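Side-chain contacts in TetR family transcriptional regulator (Rhodococcus erythropolis, PDB 4ZA6), which acts as the transcriptional repressor QsdR of the TetR family, regulating qsdA and with it the degradation of quorum-sensing signals: residues 15-20 and 30-35; 9-14 and 51-56. One frame throughout, in Å; residues are numbered along the deposited sequence.

Contact 1 of 2, residues 15-20 and 30-35; sequences ASMYLA and AERLGV
R32 reaches across from helix 26-33 and sets NH1 of its guanidinium 3.3 Å from CG of M17, near the end of helix 4-19. Both helices belong to the three-helix DNA-binding head expected of a TetR-family regulator, in which helices 26-33 and 37-44 would form the helix-turn-helix. The two side chains meet at an angle, and the CG methylene lies obliquely to the guanidinium plane. SD stands a little farther back, 4.2 Å from the same NH1. The touch is plain van der Waals packing between the methionine chain and the end of the arginine. OG of S16 lies at the edge of the guanidinium, near its plane, 4.0 Å from NH1. The gap is spanned by a water that accepts from R32 NH1 at 3.0 Å and sits 3.1 Å from S16 OG, giving the charged end and the hydroxyl an indirect polar link.

R32 leaves its helix with CG beside the backbone N (chi1 -80°) and then runs extended from CG to NE, spending its length on the crossing. NH2 forms a salt bridge with E22 in the connection between the helices, which gives the guanidinium a second anchor besides the water. S16 OG also hydrogen-bonds the backbone oxygen of T13, about one turn back in the same helix.

Just beyond R32 its helix stops in a Schellman motif with G34 at positive phi (74°): V35 N bonds A30 O at 2.9 Å, and G34 N bonds E31 O at 3.1 Å.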
ATOM      1  N   ALA A  15      -7.352 -12.995  -3.224  1.00 34.07           N
ATOM      2  CA  ALA A  15      -5.926 -12.696  -3.396  1.00 34.19           C
ATOM      3  C   ALA A  15      -5.310 -13.568  -4.496  1.00 39.31           C
ATOM      4  O   ALA A  15      -4.506 -13.054  -5.276  1.00 39.10           O
ATOM      5  CB  ALA A  15      -5.179 -12.896  -2.079  1.00 34.77           C
ATOM      6  N   SER A  16      -5.719 -14.856  -4.610  1.00 36.54           N
ATOM      7  CA  SER A  16      -5.203 -15.726  -5.682  1.00 38.00           C
ATOM      8  C   SER A  16      -5.659 -15.249  -7.074  1.00 41.74           C
ATOM      9  O   SER A  16      -4.907 -15.357  -8.033  1.00 41.23           O
ATOM     10  CB  SER A  16      -5.544 -17.201  -5.442  1.00 42.75           C
ATOM     11  OG  SER A  16      -6.765 -17.625  -6.032  1.00 53.44           O
ATOM     12  N   MET A  17      -6.881 -14.704  -7.167  1.00 37.75           N
ATOM     13  CA  MET A  17      -7.426 -14.152  -8.400  1.00 37.60           C
ATOM     14  C   MET A  17      -6.619 -12.914  -8.802  1.00 40.47           C
ATOM     15  O   MET A  17      -6.270 -12.786  -9.969  1.00 42.14           O
ATOM     16  CB  MET A  17      -8.910 -13.799  -8.228  1.00 39.76           C
ATOM     17  CG  MET A  17      -9.807 -15.013  -8.115  1.00 43.76           C
ATOM     18  SD  MET A  17     -11.483 -14.595  -7.549  1.00 48.08           S
ATOM     19  CE  MET A  17     -12.240 -14.190  -9.094  1.00 45.03           C
ATOM     20  N   TYR A  18      -6.274 -12.041  -7.828  1.00 35.12           N
ATOM     21  CA  TYR A  18      -5.460 -10.836  -8.059  1.00 33.96           C
ATOM     22  C   TYR A  18      -4.068 -11.239  -8.566  1.00 38.16           C
ATOM     23  O   TYR A  18      -3.653 -10.776  -9.623  1.00 35.55           O
ATOM     24  CB  TYR A  18      -5.372  -9.952  -6.795  1.00 33.28           C
ATOM     25  CG  TYR A  18      -4.338  -8.836  -6.869  1.00 32.46           C
ATOM     26  CD1 TYR A  18      -4.474  -7.789  -7.774  1.00 33.37           C
ATOM     27  CD2 TYR A  18      -3.244  -8.816  -6.007  1.00 33.85           C
ATOM     28  CE1 TYR A  18      -3.519  -6.774  -7.861  1.00 33.06           C
ATOM     29  CE2 TYR A  18      -2.278  -7.815  -6.086  1.00 35.32           C
ATOM     30  CZ  TYR A  18      -2.422  -6.791  -7.012  1.00 41.30           C
ATOM     31  OH  TYR A  18      -1.483  -5.792  -7.072  1.00 37.45           O
ATOM     32  N   LEU A  19      -3.418 -12.191  -7.869  1.00 38.15           N
ATOM     33  CA  LEU A  19      -2.109 -12.731  -8.214  1.00 40.57           C
ATOM     34  C   LEU A  19      -2.087 -13.454  -9.551  1.00 47.13           C
ATOM     35  O   LEU A  19      -1.048 -13.474 -10.211  1.00 49.64           O
ATOM     36  CB  LEU A  19      -1.633 -13.662  -7.111  1.00 41.06           C
ATOM     37  CG  LEU A  19      -0.141 -13.835  -7.023  1.00 47.52           C
ATOM     38  CD1 LEU A  19       0.555 -12.540  -6.563  1.00 46.29           C
ATOM     39  CD2 LEU A  19       0.211 -15.002  -6.143  1.00 52.00           C
ATOM     40  N   ALA A  20      -3.226 -14.049  -9.947  1.00 42.92           N
ATOM     41  CA  ALA A  20      -3.351 -14.754 -11.225  1.00 43.67           C
ATOM     42  C   ALA A  20      -3.763 -13.814 -12.378  1.00 45.95           C
ATOM     43  O   ALA A  20      -3.884 -14.257 -13.516  1.00 47.59           O
ATOM     44  CB  ALA A  20      -4.331 -15.917 -11.092  1.00 44.58           C
ATOM     45  N   ALA A  30     -17.811 -16.519  -5.121  1.00 31.47           N
ATOM     46  CA  ALA A  30     -18.846 -17.221  -4.351  1.00 31.67           C
ATOM     47  C   ALA A  30     -18.910 -18.709  -4.733  1.00 38.14           C
ATOM     48  O   ALA A  30     -19.035 -19.574  -3.854  1.00 37.49           O
ATOM     49  CB  ALA A  30     -20.190 -16.551  -4.584  1.00 32.99           C
ATOM     50  N   GLU A  31     -18.788 -19.018  -6.046  1.00 36.03           N
ATOM     51  CA  GLU A  31     -18.809 -20.403  -6.536  1.00 37.41           C
ATOM     52  C   GLU A  31     -17.582 -21.164  -6.022  1.00 38.83           C
ATOM     53  O   GLU A  31     -17.734 -22.270  -5.533  1.00 37.70           O
ATOM     54  CB  GLU A  31     -18.894 -20.438  -8.086  1.00 40.34           C
ATOM     55  CG  GLU A  31     -18.920 -21.831  -8.706  1.00 51.79           C
ATOM     56  CD  GLU A  31     -19.593 -21.884 -10.064  1.00 87.36           C
ATOM     57  OE1 GLU A  31     -18.895 -21.780 -11.100  1.00 93.46           O
ATOM     58  OE2 GLU A  31     -20.835 -22.036 -10.087  1.00 84.92           O
ATOM     59  N   ARG A  32     -16.377 -20.556  -6.090  1.00 36.75           N
ATOM     60  CA  ARG A  32     -15.136 -21.182  -5.576  1.00 36.58           C
ATOM     61  C   ARG A  32     -15.213 -21.483  -4.072  1.00 36.54           C
ATOM     62  O   ARG A  32     -14.717 -22.517  -3.619  1.00 38.13           O
ATOM     63  CB  ARG A  32     -13.907 -20.310  -5.874  1.00 34.99           C
ATOM     64  CG  ARG A  32     -13.397 -20.444  -7.296  1.00 45.01           C
ATOM     65  CD  ARG A  32     -12.202 -19.558  -7.504  1.00 46.94           C
ATOM     66  NE  ARG A  32     -11.773 -19.552  -8.899  1.00 58.92           N
ATOM     67  CZ  ARG A  32     -10.673 -18.952  -9.341  1.00 70.07           C
ATOM     68  NH1 ARG A  32      -9.864 -18.332  -8.495  1.00 53.73           N
ATOM     69  NH2 ARG A  32     -10.361 -18.995 -10.627  1.00 63.35           N
ATOM     70  N   LEU A  33     -15.853 -20.590  -3.311  1.00 29.78           N
ATOM     71  CA  LEU A  33     -16.040 -20.754  -1.869  1.00 28.34           C
ATOM     72  C   LEU A  33     -17.151 -21.727  -1.493  1.00 32.07           C
ATOM     73  O   LEU A  33     -17.210 -22.191  -0.347  1.00 29.90           O
ATOM     74  CB  LEU A  33     -16.305 -19.396  -1.220  1.00 27.68           C
ATOM     75  CG  LEU A  33     -15.105 -18.462  -1.079  1.00 32.02           C
ATOM     76  CD1 LEU A  33     -15.561 -17.087  -0.693  1.00 31.61           C
ATOM     77  CD2 LEU A  33     -14.117 -18.974  -0.032  1.00 34.72           C
ATOM     78  N   GLY A  34     -18.029 -22.012  -2.446  1.00 29.87           N
ATOM     79  CA  GLY A  34     -19.188 -22.856  -2.229  1.00 31.62           C
ATOM     80  C   GLY A  34     -20.244 -22.119  -1.425  1.00 34.90           C
ATOM     81  O   GLY A  34     -20.959 -22.735  -0.627  1.00 33.42           O
ATOM     82  N   VAL A  35     -20.343 -20.794  -1.627  1.00 30.44           N
ATOM     83  CA  VAL A  35     -21.336 -19.969  -0.920  1.00 31.93           C
ATOM     84  C   VAL A  35     -22.224 -19.177  -1.894  1.00 38.20           C
ATOM     85  O   VAL A  35     -21.837 -18.940  -3.028  1.00 36.51           O
ATOM     86  CB  VAL A  35     -20.738 -19.039   0.173  1.00 34.42           C
ATOM     87  CG1 VAL A  35     -20.014 -19.836   1.246  1.00 33.95           C
ATOM     88  CG2 VAL A  35     -19.820 -17.968  -0.431  1.00 34.02           C
TER
HETATM   89  O   HOH W   1      -7.004 -17.844  -9.095  1.00 46.86           O

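Contact 2 of 2, residues 9-14 and 51-56; sequences RAIDTA and LGTVLA
I11 points from helix 4-19 at helix 47-69 and divides its branches between T53 and V54. From CB, the CG2 methyl stays close to its own backbone, beside the carbonyl carbon, and meets CG2 of V54 at 4.1 Å. The other branch starts beside the backbone N (chi1 -54°): CG1 comes to 4.1 Å from T53 CG2, and the CD1 tip closes to 3.7 Å from that same methyl, where the I11 and T53 chains stand roughly perpendicular. The same rotation that lets T53 OG1 hydrogen-bond the backbone oxygen of E49, within its own helix, turns CG2 to I11.

V54 and I11 lie alongside with their chains running opposite ways, and V54 CG2 goes on to A14, one turn further along helix 4-19, lying 3.7 Å from A14 CB. One valine methyl thus bridges the neighbouring turns that carry I11 and A14. The segment axes pass 9.6 Å apart at a crossing angle of -77°, steep enough to keep the contact to these few residues. Helix 47-69 is the long connecting helix of the TetR fold, which leads from the DNA-binding head into the regulatory domain. The contact is apolar and buried, with I11, A14 and V54 all shielded from solvent, while L51 and L55 pack on helix 103-111.

Away from this interface, T13 rests on L29 and L33 of helix 26-33. Its OG1 donates to R9 O at 2.8 Å, with a C=O...donor angle of 147°, while T13 N reaches that oxygen from the opposite face of the carbonyl plane.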
ATOM      1  N   ARG A   9     -10.702 -17.501   4.224  1.00 31.35           N
ATOM      2  CA  ARG A   9     -10.874 -18.308   3.016  1.00 31.26           C
ATOM      3  C   ARG A   9     -11.253 -17.383   1.864  1.00 33.05           C
ATOM      4  O   ARG A   9     -10.664 -17.480   0.792  1.00 32.26           O
ATOM      5  CB  ARG A   9     -11.952 -19.379   3.212  1.00 31.57           C
ATOM      6  CG  ARG A   9     -11.499 -20.556   4.055  1.00 30.72           C
ATOM      7  CD  ARG A   9     -12.495 -21.680   3.938  1.00 26.78           C
ATOM      8  NE  ARG A   9     -12.434 -22.594   5.082  1.00 32.58           N
ATOM      9  CZ  ARG A   9     -13.295 -22.586   6.097  1.00 43.94           C
ATOM     10  NH1 ARG A   9     -14.303 -21.721   6.116  1.00 32.47           N
ATOM     11  NH2 ARG A   9     -13.159 -23.447   7.092  1.00 30.13           N
ATOM     12  N   ALA A  10     -12.177 -16.436   2.121  1.00 29.19           N
ATOM     13  CA  ALA A  10     -12.635 -15.461   1.125  1.00 27.78           C
ATOM     14  C   ALA A  10     -11.521 -14.552   0.626  1.00 30.25           C
ATOM     15  O   ALA A  10     -11.373 -14.404  -0.584  1.00 28.96           O
ATOM     16  CB  ALA A  10     -13.811 -14.652   1.659  1.00 27.36           C
ATOM     17  N   ILE A  11     -10.715 -13.967   1.543  1.00 28.28           N
ATOM     18  CA  ILE A  11      -9.603 -13.078   1.158  1.00 27.21           C
ATOM     19  C   ILE A  11      -8.511 -13.860   0.436  1.00 30.83           C
ATOM     20  O   ILE A  11      -8.010 -13.398  -0.591  1.00 29.39           O
ATOM     21  CB  ILE A  11      -9.043 -12.268   2.353  1.00 29.60           C
ATOM     22  CG1 ILE A  11     -10.161 -11.488   3.080  1.00 29.23           C
ATOM     23  CG2 ILE A  11      -7.869 -11.349   1.918  1.00 30.75           C
ATOM     24  CD1 ILE A  11      -9.758 -11.023   4.481  1.00 29.29           C
ATOM     25  N   ASP A  12      -8.159 -15.054   0.952  1.00 28.08           N
ATOM     26  CA  ASP A  12      -7.145 -15.885   0.325  1.00 28.19           C
ATOM     27  C   ASP A  12      -7.500 -16.238  -1.112  1.00 34.30           C
ATOM     28  O   ASP A  12      -6.621 -16.210  -1.979  1.00 34.05           O
ATOM     29  CB  ASP A  12      -6.872 -17.152   1.149  1.00 29.59           C
ATOM     30  CG  ASP A  12      -6.146 -16.902   2.457  1.00 39.45           C
ATOM     31  OD1 ASP A  12      -5.779 -15.731   2.726  1.00 39.99           O
ATOM     32  OD2 ASP A  12      -5.923 -17.874   3.205  1.00 43.60           O
ATOM     33  N   THR A  13      -8.780 -16.561  -1.366  1.00 30.36           N
ATOM     34  CA  THR A  13      -9.268 -16.913  -2.697  1.00 30.49           C
ATOM     35  C   THR A  13      -9.252 -15.689  -3.591  1.00 34.12           C
ATOM     36  O   THR A  13      -8.779 -15.772  -4.719  1.00 32.94           O
ATOM     37  CB  THR A  13     -10.624 -17.668  -2.602  1.00 34.51           C
ATOM     38  OG1 THR A  13     -10.482 -18.771  -1.680  1.00 35.59           O
ATOM     39  CG2 THR A  13     -11.096 -18.197  -3.945  1.00 32.52           C
ATOM     40  N   ALA A  14      -9.735 -14.549  -3.078  1.00 32.23           N
ATOM     41  CA  ALA A  14      -9.746 -13.266  -3.808  1.00 31.94           C
ATOM     42  C   ALA A  14      -8.307 -12.809  -4.155  1.00 36.54           C
ATOM     43  O   ALA A  14      -8.065 -12.379  -5.273  1.00 36.62           O
ATOM     44  CB  ALA A  14     -10.463 -12.213  -2.993  1.00 31.92           C
ATOM     45  N   LEU A  51     -11.503  -5.964  -2.681  1.00 30.44           N
ATOM     46  CA  LEU A  51     -10.259  -5.682  -3.412  1.00 29.87           C
ATOM     47  C   LEU A  51      -9.325  -4.802  -2.577  1.00 32.91           C
ATOM     48  O   LEU A  51      -8.127  -5.082  -2.517  1.00 34.41           O
ATOM     49  CB  LEU A  51     -10.519  -5.093  -4.819  1.00 30.87           C
ATOM     50  CG  LEU A  51      -9.278  -4.811  -5.688  1.00 34.52           C
ATOM     51  CD1 LEU A  51      -8.453  -6.091  -5.947  1.00 35.20           C
ATOM     52  CD2 LEU A  51      -9.662  -4.144  -6.970  1.00 34.44           C
ATOM     53  N   GLY A  52      -9.887  -3.825  -1.868  1.00 27.15           N
ATOM     54  CA  GLY A  52      -9.132  -2.969  -0.958  1.00 25.38           C
ATOM     55  C   GLY A  52      -8.437  -3.764   0.133  1.00 29.85           C
ATOM     56  O   GLY A  52      -7.281  -3.498   0.445  1.00 28.99           O
ATOM     57  N   THR A  53      -9.117  -4.774   0.697  1.00 29.22           N
ATOM     58  CA  THR A  53      -8.559  -5.650   1.749  1.00 27.76           C
ATOM     59  C   THR A  53      -7.417  -6.459   1.192  1.00 31.19           C
ATOM     60  O   THR A  53      -6.391  -6.577   1.847  1.00 32.71           O
ATOM     61  CB  THR A  53      -9.673  -6.554   2.293  1.00 33.83           C
ATOM     62  OG1 THR A  53     -10.701  -5.714   2.809  1.00 34.62           O
ATOM     63  CG2 THR A  53      -9.176  -7.542   3.363  1.00 25.53           C
ATOM     64  N   VAL A  54      -7.608  -7.026  -0.019  1.00 27.50           N
ATOM     65  CA  VAL A  54      -6.646  -7.852  -0.741  1.00 27.78           C
ATOM     66  C   VAL A  54      -5.368  -7.024  -0.987  1.00 29.44           C
ATOM     67  O   VAL A  54      -4.264  -7.476  -0.684  1.00 29.01           O
ATOM     68  CB  VAL A  54      -7.301  -8.377  -2.060  1.00 32.62           C
ATOM     69  CG1 VAL A  54      -6.256  -8.833  -3.088  1.00 31.99           C
ATOM     70  CG2 VAL A  54      -8.299  -9.505  -1.769  1.00 33.05           C
ATOM     71  N   LEU A  55      -5.540  -5.804  -1.503  1.00 27.03           N
ATOM     72  CA  LEU A  55      -4.443  -4.884  -1.807  1.00 26.80           C
ATOM     73  C   LEU A  55      -3.768  -4.350  -0.556  1.00 28.76           C
ATOM     74  O   LEU A  55      -2.561  -4.153  -0.579  1.00 28.46           O
ATOM     75  CB  LEU A  55      -4.934  -3.736  -2.695  1.00 27.51           C
ATOM     76  CG  LEU A  55      -5.449  -4.145  -4.074  1.00 33.01           C
ATOM     77  CD1 LEU A  55      -5.996  -2.937  -4.842  1.00 33.20           C
ATOM     78  CD2 LEU A  55      -4.378  -4.885  -4.858  1.00 34.80           C
ATOM     79  N   ALA A  56      -4.529  -4.155   0.537  1.00 23.86           N
ATOM     80  CA  ALA A  56      -3.972  -3.703   1.820  1.00 24.31           C
ATOM     81  C   ALA A  56      -3.070  -4.798   2.406  1.00 28.48           C
ATOM     82  O   ALA A  56      -2.005  -4.491   2.918  1.00 28.25           O
ATOM     83  CB  ALA A  56      -5.099  -3.393   2.791  1.00 25.07           C
TER

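How the contacts relate
From the N terminus the chain enters helix 4-19, which serves both contacts: its middle turns supply 9-14, its end 15-20. Contact 1 closes the shorter loop, returning at 30-35 on helix 26-33. The chain then runs through helix 37-44 and comes back at 51-56, where contact 2 closes a wider loop that contains the first. Their centres are 9 Å apart, and they touch: Y18 CZ packs 3.5 Å from L55 CD2, and L33 lies against R9 and A10. Helix 4-19 thus sits between helix 26-33 and helix 47-69, joining the putative helix-turn-helix to the long helix that continues into the regulatory part.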